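Local coordinates for glucosidase (Croceicoccus marinus, PDB 5Z3K), which probably hydrolyses O-glycosidic bonds as a beta-glucosidase of glycoside hydrolase family 39, at residues P80-Y86 with G140-G144; S111-A115 with F310-F314; V197-L201 with S225-Y229; F278-A282 with V472-E476; G429-D435 with R460-V464. All blocks are in the same frame, centred on the assembly; numbering follows the deposited sequence.

Contact 1: residues P80-Y86 with G140-G144; sequences PSDPASY and GWGDG
W141 reaches out of its loop to lie against P83 and Y86, a small aromatic-proline cluster on the outside of the (beta/alpha)8 barrel. It joins the loop ahead of helix 89-100 to the turn that follows helix 123-138. With CG anti to the backbone N (chi1 -171°), the indole extends away from its own turn, so that its six-membered ring does the touching. Against one face rests the P83 ring, whose CG stands 4.0 Å from the centroid of that W141 ring and close to its normal, a CH-pi contact; the two side chains cross at about a right angle. The edge of the same indole is directed at a face of Y86 in an offset edge-to-face pair, the planes 79° apart, with W141 CH2 3.6 Å from Y86 CE1. One indole thus uses a face and an edge to serve two neighbours at once. The P83 ring also meets the backbone of the next residue, its CB 3.9 Å from G142 CA. The far end of the phenol is tethered by a hydrogen bond to P80 O, in the carbonyl plane on a lone pair, and that oxygen also accepts from N132 of helix 123-138. At the start of the 3-10 segment 83-85, D82 OD1 accepts from A84 N in an Asx turn. At the indole rim, close to the ring plane, S81 O lies 3.5 Å from W141 CZ2.

Contact 2: residues S111-A115 with F310-F314; sequences SEIPA and FHYNF
H311 meets E112 through a single, almost straight hydrogen bond, ND1 donating to OE1 at 2.8 Å with an angle of 169° at the hydrogen. The acceptor uses its syn lone pair, and carboxylate and imidazole are nearly coplanar, so the bond lies in both planes. Because the E112 chain bends at chi2 (45°), its end turns across to the ring edge. The other ring nitrogen, NE2, is held by W59 O, which fixes the imidazole from both ends. The backbone of H311 joins in as well: its O lies 3.3 Å from P114 CD and accepts from a water that also donates to E112 OE1 and accepts from A115 N, knitting the two loops together. Y312 comes next and offers a ring face to P114, whose CG sits 3.7 Å from the ring centroid in a CH-pi contact; the peptide bond between I113 and P114 is cis. The loop after barrel strand 104-109 is thereby joined to the turn between short strands 308-309 and 314-315, which come after the last barrel strand, at the C-terminal rim where (beta/alpha)8 glycosidases characteristically carry their active site.

Contact 3: residues V197-L201 with S225-Y229; sequences VAFPL and SWMWY
P200 wedges its ring against W228 and W226, the apolar centre of the contact between the loop leaving barrel strand 191-197 and the neighbouring strand 223-229. Its CG lies 3.6 Å from W228 CE3 and, more loosely, 4.1 Å from W226 CE3, so one proline corner bridges two indoles whose residues stand two apart on the strand. W228 CG is anti to the backbone N (chi1 -164°), which brings the six-membered ring across the proline at a slant, and P200 CD lies in the plane of that indole at its edge. L201 CD1 extends the patch toward W228 CH2, and helix 238-252 packs on both through I242. Nearer the start of the loop, the bend of selenomethionine M227 at chi3 turns its terminal CE back to 3.9 Å from A198 CA; SE lies 4.2 Å from A198 CB, while V197 CB and W226 CB face each other on one side of the sheet. The polar edge is a parallel bridge. V197 N donates to S225 O at 3.0 Å, and M227 N to V197 O at 2.9 Å, after which the loop leaves the strand direction. The side-chain polar groups find partners outside the two segments: S225 OG bonds E153, and W228 NE1 bonds D238. What follows from this chemistry is a parallel pairing of barrel strands that gives way to hydrophobic packing. M227 O, 3.4 Å from P200 CG, is buried by this apolar ring and has no polar partner in the model.

Contact 4: residues F278-A282 with V472-E476; sequences FDNAA and VSGVE
S473, just ahead of strand 474-482, projects onto the first turn of helix 277-291, where the (beta/alpha)8 barrel meets the largely antiparallel beta domain. Its CB is flanked by two groups of the helix: F278 CD1 stands 3.9 Å away, with the serine carbon at the edge of the phenyl ring and in its plane, and D279 OD1 lies 3.3 Å off. One bond farther out, OG donates a short hydrogen bond of 2.6 Å to that same D279 OD1. The donor arrives on the anti side of the carboxylate, 29° out of its plane, and the torsion of S473 (chi1 -54°) places OG beside the backbone N and aims it at the helix. D279 answers from a CB that points away from the strand, and its carboxylate turns back to meet the hydroxyl. Beyond this polar tip the packing is mostly apolar. A282 sets its CB 3.6 Å from S473 CA, and V475 lays CG2 against A282 CA at the same separation, with A281 O only slightly farther from that methyl. With alanines on this side, the helix lies close, the short axes passing 7.5 Å apart at 47°. The positive phi of S473 goes with a G1 beta bulge in which S473 and G474 both face N376. The chemistry implies a small apolar interface fastened by one hydroxyl-carboxylate bond; that bond, together with the early position of D279 in its helix, would probably help to stabilise a negative charge there.

Contact 5: residues G429-D435 with R460-V464; sequences GHLPWGD and RGSSV
L431 lies over the backbone of S462, its CG 3.3 Å from S462 O, and reaches on to V464, where CD1 stands 4.2 Å from CG1. This overlap joins two loops at one end of the largely antiparallel beta domain, the first opening a type I beta turn from L431 to G434 between strands 423-429 and 438-446, the second linking strands 452-459 and 464-469. Chi1 of -70° sets L431 CG beside the backbone N and anti to the carbonyl carbon, carrying the methyls toward V464 and I480 of strand 474-482. The same oxygen is also bound by the backbone of L431, whose N donates to S462 O at 2.9 Å in a nearly straight bond on a lone pair. At the far side of the turn, G461 N donates to D435 O, arriving from well above the carbonyl plane. That oxygen lies over a face of the R460 guanidinium as well, 3.4 Å from NH1, too badly aligned for a hydrogen bond. Opposite charges on D435 and R460 lie near each other beyond salt-bridge distance, any attraction probably weak. Alongside, D435 CB packs against the backbone of G461 and S462. A water accepting from W433 NE1 also reaches G461 O, though it has more acceptors in reach than protons. A second water accepts from H430 N at 2.9 Å and is hydrogen-bonded to both S462 OG and S463 OG, the latter at 2.8 Å.

Contact 3 is the buried one, pairing neighbouring barrel strands by backbone bonds and tryptophan-proline packing. Contacts 1 and 2 tie loops of the same barrel, but differently: contact 1, at the surface, relies on ring faces and edges across its two segments, whereas the partly buried contact 2 adds a histidine-carboxylate bond and a bridging water. Contact 4 joins barrel to beta domain through small side chains and one short polar bond. Contact 5, at the surface of that domain about 29 Å from contact 4 (centre to centre), trades in backbone bonds and waters. Contacts 4 and 5 share a framework, since strand 474-482 enters contact 4 and packs beneath contact 5.

Contact 1: residues P80-Y86 with G140-G144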
# COMPACT_ATOMS: atom_id res chain seq x y z
N PRO A 80 -29.46 0.30 -17.42
CA PRO A 80 -28.04 0.59 -17.20
C PRO A 80 -27.53 1.81 -17.95
O PRO A 80 -26.38 2.20 -17.73
CB PRO A 80 -27.35 -0.68 -17.71
CG PRO A 80 -28.26 -1.16 -18.80
CD PRO A 80 -29.66 -0.84 -18.33
N SER A 81 -28.33 2.41 -18.83
CA SER A 81 -27.94 3.62 -19.54
C SER A 81 -28.37 4.89 -18.82
O SER A 81 -28.01 5.98 -19.26
CB SER A 81 -28.53 3.61 -20.95
OG SER A 81 -27.90 2.62 -21.73
N ASP A 82 -29.13 4.78 -17.74
CA ASP A 82 -29.65 5.93 -17.02
C ASP A 82 -28.76 6.21 -15.82
O ASP A 82 -28.66 5.35 -14.93
CB ASP A 82 -31.08 5.66 -16.57
CG ASP A 82 -31.76 6.88 -15.97
OD1 ASP A 82 -31.06 7.81 -15.51
OD2 ASP A 82 -33.01 6.91 -15.94
N PRO A 83 -28.12 7.38 -15.72
CA PRO A 83 -27.34 7.69 -14.51
C PRO A 83 -28.13 7.55 -13.23
O PRO A 83 -27.55 7.24 -12.18
CB PRO A 83 -26.90 9.14 -14.75
CG PRO A 83 -26.85 9.27 -16.23
CD PRO A 83 -28.00 8.44 -16.73
N ALA A 84 -29.45 7.74 -13.29
CA ALA A 84 -30.28 7.58 -12.10
C ALA A 84 -30.28 6.15 -11.57
O ALA A 84 -30.68 5.93 -10.43
CB ALA A 84 -31.71 8.04 -12.39
N SER A 85 -29.84 5.17 -12.37
CA SER A 85 -29.79 3.78 -11.93
C SER A 85 -28.57 3.47 -11.07
O SER A 85 -28.48 2.37 -10.52
CB SER A 85 -29.81 2.82 -13.13
OG SER A 85 -30.98 2.99 -13.93
N TYR A 86 -27.63 4.41 -10.96
CA TYR A 86 -26.36 4.21 -10.28
C TYR A 86 -26.37 4.93 -8.94
O TYR A 86 -27.05 5.94 -8.76
CB TYR A 86 -25.20 4.73 -11.13
CG TYR A 86 -25.00 3.95 -12.40
CD1 TYR A 86 -25.87 4.11 -13.48
CD2 TYR A 86 -23.97 3.03 -12.52
CE1 TYR A 86 -25.70 3.39 -14.65
CE2 TYR A 86 -23.79 2.30 -13.70
CZ TYR A 86 -24.67 2.49 -14.75
OH TYR A 86 -24.51 1.77 -15.92
N GLY A 140 -16.53 12.05 -16.97
CA GLY A 140 -17.59 12.95 -16.52
C GLY A 140 -19.01 12.46 -16.70
O GLY A 140 -19.94 13.24 -16.48
N TRP A 141 -19.22 11.19 -17.08
CA TRP A 141 -20.56 10.68 -17.33
C TRP A 141 -21.43 10.73 -16.07
O TRP A 141 -20.96 10.40 -14.97
CB TRP A 141 -20.47 9.24 -17.84
CG TRP A 141 -21.74 8.63 -18.35
CD1 TRP A 141 -22.25 8.72 -19.61
CD2 TRP A 141 -22.65 7.80 -17.61
NE1 TRP A 141 -23.42 8.02 -19.71
CE2 TRP A 141 -23.70 7.44 -18.49
CE3 TRP A 141 -22.69 7.33 -16.29
CZ2 TRP A 141 -24.77 6.64 -18.09
CZ3 TRP A 141 -23.75 6.53 -15.90
CH2 TRP A 141 -24.78 6.19 -16.80
N GLY A 142 -22.69 11.13 -16.24
CA GLY A 142 -23.62 11.17 -15.12
C GLY A 142 -23.14 12.07 -14.00
O GLY A 142 -23.12 11.67 -12.83
N ASP A 143 -22.73 13.29 -14.37
CA ASP A 143 -22.24 14.29 -13.44
C ASP A 143 -21.03 13.76 -12.67
O ASP A 143 -20.97 13.81 -11.44
CB ASP A 143 -23.34 14.75 -12.48
CG ASP A 143 -22.95 15.98 -11.70
OD1 ASP A 143 -22.07 16.73 -12.17
OD2 ASP A 143 -23.53 16.20 -10.61
N GLY A 144 -20.05 13.27 -13.42
CA GLY A 144 -18.93 12.55 -12.86
C GLY A 144 -17.65 13.36 -12.84
O GLY A 144 -17.67 14.60 -12.82

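Contact 2: residues S111-A115 with F310-F314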
# COMPACT_ATOMS: atom_id res chain seq x y z
N SER A 111 -17.76 -7.58 -5.49
CA SER A 111 -19.08 -7.68 -4.88
C SER A 111 -19.01 -7.29 -3.40
O SER A 111 -17.95 -6.90 -2.88
CB SER A 111 -19.64 -9.10 -5.04
OG SER A 111 -18.98 -10.00 -4.16
N GLU A 112 -20.15 -7.40 -2.72
CA GLU A 112 -20.25 -7.05 -1.30
C GLU A 112 -19.74 -8.20 -0.42
O GLU A 112 -20.47 -8.82 0.36
CB GLU A 112 -21.69 -6.67 -0.96
CG GLU A 112 -21.87 -6.14 0.44
CD GLU A 112 -20.80 -5.13 0.82
OE1 GLU A 112 -20.06 -5.38 1.79
OE2 GLU A 112 -20.71 -4.08 0.15
N ILE A 113 -18.45 -8.49 -0.58
CA ILE A 113 -17.76 -9.45 0.29
C ILE A 113 -17.71 -8.89 1.71
O ILE A 113 -17.26 -7.75 1.90
CB ILE A 113 -16.35 -9.71 -0.24
CG1 ILE A 113 -16.40 -10.34 -1.64
CG2 ILE A 113 -15.55 -10.55 0.76
CD1 ILE A 113 -15.17 -10.04 -2.50
N PRO A 114 -18.09 -9.68 2.74
CA PRO A 114 -18.45 -11.10 2.68
C PRO A 114 -19.93 -11.43 2.56
O PRO A 114 -20.26 -12.61 2.50
CB PRO A 114 -17.93 -11.63 4.01
CG PRO A 114 -18.22 -10.50 4.95
CD PRO A 114 -17.99 -9.23 4.14
N ALA A 115 -20.82 -10.44 2.56
CA ALA A 115 -22.24 -10.77 2.53
C ALA A 115 -22.59 -11.55 1.28
O ALA A 115 -23.38 -12.50 1.33
CB ALA A 115 -23.08 -9.49 2.64
N PHE A 310 -16.74 -1.74 7.36
CA PHE A 310 -18.18 -1.71 7.14
C PHE A 310 -18.65 -2.82 6.22
O PHE A 310 -19.79 -2.78 5.74
CB PHE A 310 -18.58 -0.34 6.60
CG PHE A 310 -18.31 0.78 7.57
CD1 PHE A 310 -17.06 1.38 7.63
CD2 PHE A 310 -19.30 1.22 8.43
CE1 PHE A 310 -16.81 2.41 8.53
CE2 PHE A 310 -19.06 2.25 9.34
CZ PHE A 310 -17.81 2.84 9.39
N HIS A 311 -17.80 -3.80 5.96
CA HIS A 311 -18.17 -5.00 5.23
C HIS A 311 -18.24 -6.21 6.15
O HIS A 311 -19.25 -6.92 6.16
CB HIS A 311 -17.17 -5.21 4.09
CG HIS A 311 -17.02 -3.99 3.24
ND1 HIS A 311 -17.93 -3.67 2.25
CD2 HIS A 311 -16.11 -2.99 3.25
CE1 HIS A 311 -17.57 -2.54 1.67
NE2 HIS A 311 -16.46 -2.11 2.26
N TYR A 312 -17.20 -6.44 6.94
CA TYR A 312 -17.20 -7.44 8.00
C TYR A 312 -17.81 -6.92 9.30
O TYR A 312 -18.10 -7.73 10.19
CB TYR A 312 -15.77 -7.93 8.26
CG TYR A 312 -15.27 -8.87 7.20
CD1 TYR A 312 -15.48 -10.23 7.30
CD2 TYR A 312 -14.58 -8.39 6.09
CE1 TYR A 312 -15.03 -11.10 6.32
CE2 TYR A 312 -14.13 -9.25 5.11
CZ TYR A 312 -14.36 -10.61 5.23
OH TYR A 312 -13.91 -11.47 4.26
N ASN A 313 -17.99 -5.61 9.43
CA ASN A 313 -18.64 -4.98 10.59
C ASN A 313 -17.91 -5.30 11.90
O ASN A 313 -18.50 -5.78 12.87
CB ASN A 313 -20.11 -5.37 10.67
CG ASN A 313 -20.91 -4.77 9.54
OD1 ASN A 313 -20.78 -3.58 9.24
ND2 ASN A 313 -21.72 -5.59 8.88
N PHE A 314 -16.61 -5.00 11.91
CA PHE A 314 -15.78 -5.04 13.11
C PHE A 314 -14.68 -4.00 12.95
O PHE A 314 -14.62 -3.28 11.95
CB PHE A 314 -15.22 -6.44 13.37
CG PHE A 314 -13.99 -6.77 12.55
CD1 PHE A 314 -14.00 -6.65 11.17
CD2 PHE A 314 -12.83 -7.20 13.17
CE1 PHE A 314 -12.88 -6.95 10.42
CE2 PHE A 314 -11.69 -7.51 12.43
CZ PHE A 314 -11.72 -7.38 11.05
O HOH W 1 -20.70 -7.30 3.56

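Contact 3: residues V197-L201 with S225-Y229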
# COMPACT_ATOMS: atom_id res chain seq x y z
N VAL A 197 -4.27 -11.85 -5.83
CA VAL A 197 -3.93 -13.16 -5.28
C VAL A 197 -3.69 -13.06 -3.79
O VAL A 197 -2.83 -12.30 -3.33
CB VAL A 197 -2.69 -13.71 -6.00
CG1 VAL A 197 -2.37 -15.12 -5.50
CG2 VAL A 197 -2.88 -13.69 -7.51
N ALA A 198 -4.42 -13.87 -3.01
CA ALA A 198 -4.22 -13.88 -1.57
C ALA A 198 -3.03 -14.72 -1.15
O ALA A 198 -2.38 -14.40 -0.14
CB ALA A 198 -5.48 -14.40 -0.86
N PHE A 199 -2.73 -15.79 -1.89
CA PHE A 199 -1.68 -16.75 -1.54
C PHE A 199 -0.66 -16.80 -2.66
O PHE A 199 -0.60 -17.79 -3.41
CB PHE A 199 -2.29 -18.12 -1.26
CG PHE A 199 -3.38 -18.12 -0.22
CD1 PHE A 199 -3.28 -17.30 0.90
CD2 PHE A 199 -4.49 -18.93 -0.35
CE1 PHE A 199 -4.27 -17.29 1.86
CE2 PHE A 199 -5.48 -18.93 0.61
CZ PHE A 199 -5.37 -18.11 1.72
N PRO A 200 0.18 -15.77 -2.81
CA PRO A 200 1.00 -15.64 -4.03
C PRO A 200 2.10 -16.67 -4.20
O PRO A 200 2.67 -16.74 -5.29
CB PRO A 200 1.60 -14.23 -3.92
CG PRO A 200 1.58 -13.94 -2.44
CD PRO A 200 0.34 -14.60 -1.92
N LEU A 201 2.44 -17.44 -3.17
CA LEU A 201 3.38 -18.55 -3.35
C LEU A 201 2.67 -19.89 -3.50
O LEU A 201 3.30 -20.94 -3.33
CB LEU A 201 4.38 -18.61 -2.19
CG LEU A 201 5.26 -17.38 -1.93
CD1 LEU A 201 6.24 -17.63 -0.79
CD2 LEU A 201 6.00 -16.95 -3.20
N SER A 225 -2.00 -8.10 -9.46
CA SER A 225 -2.11 -7.65 -8.08
C SER A 225 -2.15 -8.84 -7.13
O SER A 225 -2.67 -9.92 -7.47
CB SER A 225 -3.34 -6.75 -7.91
OG SER A 225 -4.53 -7.48 -8.11
N TRP A 226 -1.56 -8.66 -5.95
CA TRP A 226 -1.37 -9.73 -4.98
C TRP A 226 -1.20 -9.11 -3.60
O TRP A 226 -1.06 -7.90 -3.46
CB TRP A 226 -0.15 -10.60 -5.34
CG TRP A 226 1.09 -9.80 -5.57
CD1 TRP A 226 1.40 -9.08 -6.69
CD2 TRP A 226 2.19 -9.62 -4.67
NE1 TRP A 226 2.61 -8.46 -6.54
CE2 TRP A 226 3.12 -8.77 -5.30
CE3 TRP A 226 2.47 -10.08 -3.38
CZ2 TRP A 226 4.33 -8.39 -4.70
CZ3 TRP A 226 3.67 -9.69 -2.78
CH2 TRP A 226 4.58 -8.85 -3.44
N MSE A 227 -1.19 -9.97 -2.57
CA MSE A 227 -1.10 -9.48 -1.18
C MSE A 227 -0.06 -10.24 -0.37
O MSE A 227 0.31 -11.36 -0.71
CB MSE A 227 -2.46 -9.58 -0.49
CG MSE A 227 -2.74 -10.89 0.27
SE MSE A 227 -4.57 -10.72 1.00
CE MSE A 227 -5.22 -10.18 -0.71
N TRP A 228 0.40 -9.62 0.72
CA TRP A 228 1.31 -10.30 1.64
C TRP A 228 1.23 -9.65 3.02
O TRP A 228 1.17 -8.42 3.13
CB TRP A 228 2.76 -10.29 1.15
CG TRP A 228 3.52 -11.30 1.92
CD1 TRP A 228 4.39 -11.09 2.94
CD2 TRP A 228 3.40 -12.72 1.77
NE1 TRP A 228 4.86 -12.30 3.43
CE2 TRP A 228 4.25 -13.31 2.73
CE3 TRP A 228 2.66 -13.55 0.92
CZ2 TRP A 228 4.38 -14.70 2.86
CZ3 TRP A 228 2.79 -14.92 1.05
CH2 TRP A 228 3.65 -15.48 2.00
N TYR A 229 1.25 -10.48 4.06
CA TYR A 229 1.28 -10.01 5.44
C TYR A 229 2.45 -10.66 6.17
O TYR A 229 2.86 -11.77 5.85
CB TYR A 229 -0.01 -10.37 6.19
CG TYR A 229 -1.28 -9.84 5.58
CD1 TYR A 229 -1.59 -8.48 5.62
CD2 TYR A 229 -2.19 -10.70 4.97
CE1 TYR A 229 -2.77 -8.00 5.07
CE2 TYR A 229 -3.36 -10.23 4.42
CZ TYR A 229 -3.65 -8.88 4.47
OH TYR A 229 -4.82 -8.43 3.91

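Contact 4: residues F278-A282 with V472-E476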
# COMPACT_ATOMS: atom_id res chain seq x y z
N PHE A 278 4.72 0.37 18.67
CA PHE A 278 6.01 0.87 18.22
C PHE A 278 6.79 -0.18 17.43
O PHE A 278 7.55 0.18 16.53
CB PHE A 278 6.83 1.38 19.41
CG PHE A 278 6.68 0.55 20.66
CD1 PHE A 278 7.50 -0.54 20.89
CD2 PHE A 278 5.70 0.85 21.59
CE1 PHE A 278 7.36 -1.31 22.02
CE2 PHE A 278 5.55 0.08 22.73
CZ PHE A 278 6.37 -1.00 22.95
N ASP A 279 6.60 -1.47 17.74
CA ASP A 279 7.17 -2.54 16.92
C ASP A 279 6.64 -2.47 15.50
O ASP A 279 7.40 -2.57 14.52
CB ASP A 279 6.84 -3.91 17.52
CG ASP A 279 7.56 -4.19 18.82
OD1 ASP A 279 8.46 -3.42 19.18
OD2 ASP A 279 7.21 -5.19 19.48
N ASN A 280 5.32 -2.33 15.38
CA ASN A 280 4.67 -2.29 14.08
C ASN A 280 5.12 -1.08 13.27
O ASN A 280 5.39 -1.20 12.07
CB ASN A 280 3.14 -2.27 14.29
CG ASN A 280 2.35 -2.59 13.02
OD1 ASN A 280 2.57 -2.00 11.97
ND2 ASN A 280 1.42 -3.53 13.13
N ALA A 281 5.22 0.08 13.92
CA ALA A 281 5.72 1.29 13.27
C ALA A 281 7.11 1.08 12.68
O ALA A 281 7.37 1.43 11.52
CB ALA A 281 5.75 2.44 14.29
N ALA A 282 8.02 0.50 13.46
CA ALA A 282 9.36 0.26 12.95
C ALA A 282 9.33 -0.75 11.81
O ALA A 282 10.07 -0.62 10.83
CB ALA A 282 10.29 -0.21 14.07
N VAL A 472 15.88 -0.03 19.40
CA VAL A 472 15.07 -0.84 18.50
C VAL A 472 13.60 -0.46 18.65
O VAL A 472 13.15 0.01 19.71
CB VAL A 472 15.26 -2.35 18.74
CG1 VAL A 472 16.60 -2.78 18.19
CG2 VAL A 472 15.15 -2.68 20.22
N SER A 473 12.85 -0.65 17.56
CA SER A 473 11.44 -0.26 17.46
C SER A 473 11.27 1.26 17.49
O SER A 473 10.39 1.79 18.17
CB SER A 473 10.59 -0.94 18.53
OG SER A 473 10.76 -2.35 18.52
N GLY A 474 12.13 1.95 16.76
CA GLY A 474 12.02 3.39 16.60
C GLY A 474 12.28 3.79 15.17
O GLY A 474 12.99 3.10 14.43
N VAL A 475 11.67 4.91 14.78
CA VAL A 475 11.74 5.45 13.42
C VAL A 475 12.08 6.93 13.51
O VAL A 475 11.49 7.67 14.31
CB VAL A 475 10.40 5.25 12.67
CG1 VAL A 475 10.49 5.83 11.25
CG2 VAL A 475 10.03 3.77 12.62
N GLU A 476 13.09 7.35 12.76
CA GLU A 476 13.51 8.75 12.78
C GLU A 476 13.68 9.37 11.40
O GLU A 476 14.29 8.78 10.51
CB GLU A 476 14.81 8.90 13.58
CG GLU A 476 15.18 10.34 13.90
CD GLU A 476 15.79 10.49 15.28
OE1 GLU A 476 17.04 10.56 15.37
OE2 GLU A 476 15.04 10.53 16.27

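Contact 5: residues G429-D435 with R460-V464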
# COMPACT_ATOMS: atom_id res chain seq x y z
N GLY A 429 27.10 15.04 3.51
CA GLY A 429 28.02 15.94 2.86
C GLY A 429 27.46 16.51 1.57
O GLY A 429 26.45 16.02 1.06
N HIS A 430 28.10 17.57 1.07
CA HIS A 430 27.77 18.18 -0.22
C HIS A 430 26.31 18.63 -0.29
O HIS A 430 25.61 18.37 -1.28
CB HIS A 430 28.09 17.21 -1.36
CG HIS A 430 29.51 16.77 -1.39
ND1 HIS A 430 30.54 17.61 -1.77
CD2 HIS A 430 30.09 15.59 -1.07
CE1 HIS A 430 31.69 16.95 -1.70
NE2 HIS A 430 31.44 15.73 -1.27
N LEU A 431 25.85 19.33 0.75
CA LEU A 431 24.51 19.90 0.69
C LEU A 431 24.38 20.73 -0.58
O LEU A 431 25.29 21.51 -0.89
CB LEU A 431 24.21 20.75 1.92
CG LEU A 431 24.05 19.98 3.23
CD1 LEU A 431 23.86 20.91 4.43
CD2 LEU A 431 22.89 19.00 3.14
N PRO A 432 23.31 20.54 -1.37
CA PRO A 432 23.35 21.01 -2.77
C PRO A 432 23.24 22.51 -2.92
O PRO A 432 23.64 23.04 -3.97
CB PRO A 432 22.15 20.29 -3.41
CG PRO A 432 21.21 20.03 -2.27
CD PRO A 432 22.08 19.81 -1.05
N TRP A 433 22.71 23.21 -1.92
CA TRP A 433 22.64 24.66 -1.97
C TRP A 433 23.90 25.33 -1.43
O TRP A 433 23.94 26.56 -1.31
CB TRP A 433 21.41 25.14 -1.18
CG TRP A 433 21.40 24.60 0.21
CD1 TRP A 433 22.11 25.06 1.27
CD2 TRP A 433 20.64 23.47 0.68
NE1 TRP A 433 21.84 24.29 2.38
CE2 TRP A 433 20.95 23.31 2.05
CE3 TRP A 433 19.74 22.59 0.08
CZ2 TRP A 433 20.39 22.30 2.82
CZ3 TRP A 433 19.18 21.59 0.86
CH2 TRP A 433 19.50 21.46 2.21
N GLY A 434 24.92 24.55 -1.08
CA GLY A 434 26.20 25.10 -0.69
C GLY A 434 26.40 25.14 0.81
O GLY A 434 25.78 24.40 1.59
N ASP A 435 27.29 26.03 1.23
CA ASP A 435 27.75 26.07 2.61
C ASP A 435 27.08 27.17 3.43
O ASP A 435 27.58 27.53 4.50
CB ASP A 435 29.28 26.21 2.65
CG ASP A 435 29.76 27.53 2.08
OD1 ASP A 435 28.93 28.41 1.74
OD2 ASP A 435 31.00 27.70 1.98
N ARG A 460 25.65 26.31 9.57
CA ARG A 460 26.23 26.65 8.28
C ARG A 460 27.18 25.54 7.86
O ARG A 460 27.49 24.63 8.63
CB ARG A 460 26.98 28.00 8.35
CG ARG A 460 26.09 29.21 8.62
CD ARG A 460 26.88 30.52 8.51
NE ARG A 460 26.88 31.07 7.16
CZ ARG A 460 27.80 30.79 6.23
NH1 ARG A 460 28.80 29.96 6.51
NH2 ARG A 460 27.71 31.33 5.02
N GLY A 461 27.65 25.62 6.63
CA GLY A 461 28.54 24.62 6.10
C GLY A 461 27.81 23.67 5.17
O GLY A 461 26.59 23.49 5.24
N SER A 462 28.56 23.06 4.25
CA SER A 462 27.96 22.13 3.31
C SER A 462 27.88 20.71 3.86
O SER A 462 27.32 19.83 3.19
CB SER A 462 28.74 22.14 2.00
OG SER A 462 30.08 21.75 2.22
N SER A 463 28.41 20.47 5.06
CA SER A 463 28.30 19.17 5.71
C SER A 463 27.60 19.34 7.05
O SER A 463 27.71 20.38 7.70
CB SER A 463 29.67 18.53 5.93
OG SER A 463 30.21 18.03 4.72
N VAL A 464 26.89 18.30 7.46
CA VAL A 464 26.25 18.27 8.76
C VAL A 464 26.37 16.87 9.32
O VAL A 464 26.26 15.87 8.59
CB VAL A 464 24.77 18.72 8.66
CG1 VAL A 464 24.09 18.03 7.51
CG2 VAL A 464 24.04 18.44 9.96
O HOH W 2 30.61 18.65 2.07
O HOH W 3 24.17 24.71 4.13